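Toxin PAU_02230 (Photorhabdus asymbiotica subsp. asymbiotica ATCC 43949, PDB 6HV6) is a toxin of an insect- and human-associated bacterium, modelled here as a single-chain fragment that combines helices with an antiparallel beta sheet. Local coordinates at residues Y93-D98 / Q105-Y110. The protein carries 1 engineered substitution. Sequence-based numbering, arbitrary orientation.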
loop_
_atom_site.group_PDB
_atom_site.type_symbol
_atom_site.label_atom_id
_atom_site.label_comp_id
_atom_site.label_asym_id
_atom_site.label_seq_id
_atom_site.Cartn_x
_atom_site.Cartn_y
_atom_site.Cartn_z
ATOM N N TYR A 93 -2.252 -16.184 17.963
ATOM C CA TYR A 93 -2.097 -17.496 17.355
ATOM C C TYR A 93 -1.109 -17.508 16.194
ATOM O O TYR A 93 -0.791 -18.591 15.695
ATOM C CB TYR A 93 -3.458 -18.025 16.895
ATOM C CG TYR A 93 -4.307 -18.565 18.026
ATOM C CD1 TYR A 93 -4.095 -19.841 18.530
ATOM C CD2 TYR A 93 -5.327 -17.800 18.584
ATOM C CE1 TYR A 93 -4.872 -20.343 19.564
ATOM C CE2 TYR A 93 -6.107 -18.286 19.618
ATOM C CZ TYR A 93 -5.877 -19.558 20.106
ATOM O OH TYR A 93 -6.649 -20.051 21.130
ATOM N N ALA A 94 -0.602 -16.348 15.775
ATOM C CA ALA A 94 0.390 -16.302 14.704
ATOM C C ALA A 94 1.659 -17.044 15.117
ATOM O O ALA A 94 2.049 -17.045 16.285
ATOM C CB ALA A 94 0.724 -14.854 14.348
ATOM N N TYR A 95 2.313 -17.678 14.140
ATOM C CA TYR A 95 3.462 -18.524 14.445
ATOM C C TYR A 95 4.620 -17.685 14.967
ATOM O O TYR A 95 4.989 -16.668 14.369
ATOM C CB TYR A 95 3.903 -19.324 13.214
ATOM C CG TYR A 95 5.179 -20.130 13.428
ATOM C CD1 TYR A 95 5.197 -21.237 14.275
ATOM C CD2 TYR A 95 6.362 -19.787 12.780
ATOM C CE1 TYR A 95 6.357 -21.972 14.475
ATOM C CE2 TYR A 95 7.530 -20.521 12.970
ATOM C CZ TYR A 95 7.519 -21.611 13.818
ATOM O OH TYR A 95 8.675 -22.337 14.009
ATOM N N ASN A 96 5.191 -18.120 16.083
ATOM C CA ASN A 96 6.331 -17.454 16.710
ATOM C C ASN A 96 7.433 -18.481 16.925
ATOM O O ASN A 96 7.285 -19.370 17.797
ATOM C CB ASN A 96 5.906 -16.807 18.026
ATOM C CG ASN A 96 6.986 -15.947 18.634
ATOM O OD1 ASN A 96 8.172 -16.104 18.333
ATOM N ND2 ASN A 96 6.584 -15.031 19.511
ATOM N N PRO A 97 8.546 -18.418 16.172
ATOM C CA PRO A 97 9.659 -19.354 16.396
ATOM C C PRO A 97 10.176 -19.368 17.828
ATOM O O PRO A 97 10.764 -20.362 18.270
ATOM C CB PRO A 97 10.734 -18.851 15.425
ATOM C CG PRO A 97 9.954 -18.235 14.316
ATOM C CD PRO A 97 8.738 -17.614 14.950
ATOM N N ASP A 98 9.963 -18.272 18.562
ATOM C CA ASP A 98 10.443 -18.187 19.937
ATOM C C ASP A 98 9.514 -18.858 20.942
ATOM O O ASP A 98 9.974 -19.226 22.030
ATOM C CB ASP A 98 10.651 -16.724 20.331
ATOM C CG ASP A 98 11.877 -16.115 19.677
ATOM O OD1 ASP A 98 12.819 -16.870 19.351
ATOM O OD2 ASP A 98 11.899 -14.879 19.492
ATOM N N GLN A 105 2.485 -25.293 20.872
ATOM C CA GLN A 105 1.569 -26.333 20.411
ATOM C C GLN A 105 0.282 -25.736 19.857
ATOM O O GLN A 105 -0.238 -26.201 18.835
ATOM C CB GLN A 105 1.256 -27.304 21.545
ATOM C CG GLN A 105 0.283 -28.405 21.148
ATOM C CD GLN A 105 -0.094 -29.310 22.309
ATOM O OE1 GLN A 105 0.325 -29.088 23.444
ATOM N NE2 GLN A 105 -0.892 -30.336 22.027
ATOM N N ALA A 106 -0.263 -24.721 20.530
ATOM C CA ALA A 106 -1.469 -24.075 20.026
ATOM C C ALA A 106 -1.196 -23.393 18.694
ATOM O O ALA A 106 -2.044 -23.401 17.796
ATOM C CB ALA A 106 -1.997 -23.065 21.047
ATOM N N GLN A 107 -0.018 -22.799 18.548
ATOM C CA GLN A 107 0.317 -22.156 17.284
ATOM C C GLN A 107 0.459 -23.177 16.167
ATOM O O GLN A 107 -0.041 -22.955 15.059
ATOM C CB GLN A 107 1.585 -21.324 17.447
ATOM C CG GLN A 107 1.328 -20.112 18.323
ATOM C CD GLN A 107 2.574 -19.348 18.638
ATOM O OE1 GLN A 107 3.655 -19.660 18.134
ATOM N NE2 GLN A 107 2.441 -18.331 19.475
ATOM N N GLN A 108 1.112 -24.310 16.440
ATOM C CA GLN A 108 1.220 -25.347 15.417
ATOM C C GLN A 108 -0.155 -25.872 15.020
ATOM O O GLN A 108 -0.442 -26.052 13.831
ATOM C CB GLN A 108 2.110 -26.488 15.903
ATOM C CG GLN A 108 2.428 -27.499 14.812
ATOM C CD GLN A 108 3.627 -28.372 15.146
ATOM O OE1 GLN A 108 3.991 -28.523 16.313
ATOM N NE2 GLN A 108 4.254 -28.946 14.117
ATOM N N ALA A 109 -1.019 -26.127 16.002
ATOM C CA ALA A 109 -2.353 -26.642 15.705
ATOM C C ALA A 109 -3.182 -25.626 14.928
ATOM O O ALA A 109 -3.887 -25.982 13.977
ATOM C CB ALA A 109 -3.060 -27.028 17.003
ATOM N N TYR A 110 -3.127 -24.358 15.330
ATOM C CA TYR A 110 -3.861 -23.321 14.609
ATOM C C TYR A 110 -3.430 -23.271 13.147
ATOM O O TYR A 110 -4.266 -23.272 12.237
ATOM C CB TYR A 110 -3.624 -21.981 15.301
ATOM C CG TYR A 110 -4.348 -20.774 14.738
ATOM C CD1 TYR A 110 -3.781 -20.014 13.720
ATOM C CD2 TYR A 110 -5.573 -20.353 15.280
ATOM C CE1 TYR A 110 -4.419 -18.894 13.227
ATOM C CE2 TYR A 110 -6.217 -19.233 14.796
ATOM C CZ TYR A 110 -5.636 -18.501 13.770
ATOM O OH TYR A 110 -6.278 -17.376 13.286
HETATM O O HOH W 1 0.215 -20.214 14.103
#
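Tyr93 sets its CB over the centre of the Tyr110 ring. This is a CH-pi contact, with Tyr93 CB 3.5 Å from the centroid of the Tyr110 ring. The two rings are nearly parallel, with planes at 15°, but are slid apart and barely overlap. The side chains themselves cross at about a right angle. Tyr110 reaches this place because its CG stands anti to the backbone N (chi1 -178°). Ala106 O lies at the edge of the Tyr93 ring, near its plane. Tyr93 CE1 makes an apolar contact with Ala106 CB at 4.2 Å.

From helix 101-115, Gln107 reaches to the loop that follows helix 80-93. Its chain is extended beyond CG and runs beside the carbonyls of Tyr93 and Ala94. Gln107 OE1 accepts a hydrogen bond from Asn96 N at 3.0 Å. The donor sits above the carbonyl plane, and the bond is bent to 144° at the hydrogen. Gln107 NE2 makes a weak hydrogen bond to Ser99 OG. A water donates to Gln107 O at 2.9 Å from its oxygen. Asn96 OD1 accepts from Asp98 N in an Asx turn.

Lys147 of helix 144-176 touches both tyrosines, and Tyr110 OH is hydrogen-bonded to Tyr137 OH. Aromatic packing thus joins Tyr93 to helix 101-115, while the side-chain amide of buried Gln107 holds the loop by the backbone N of Asn96.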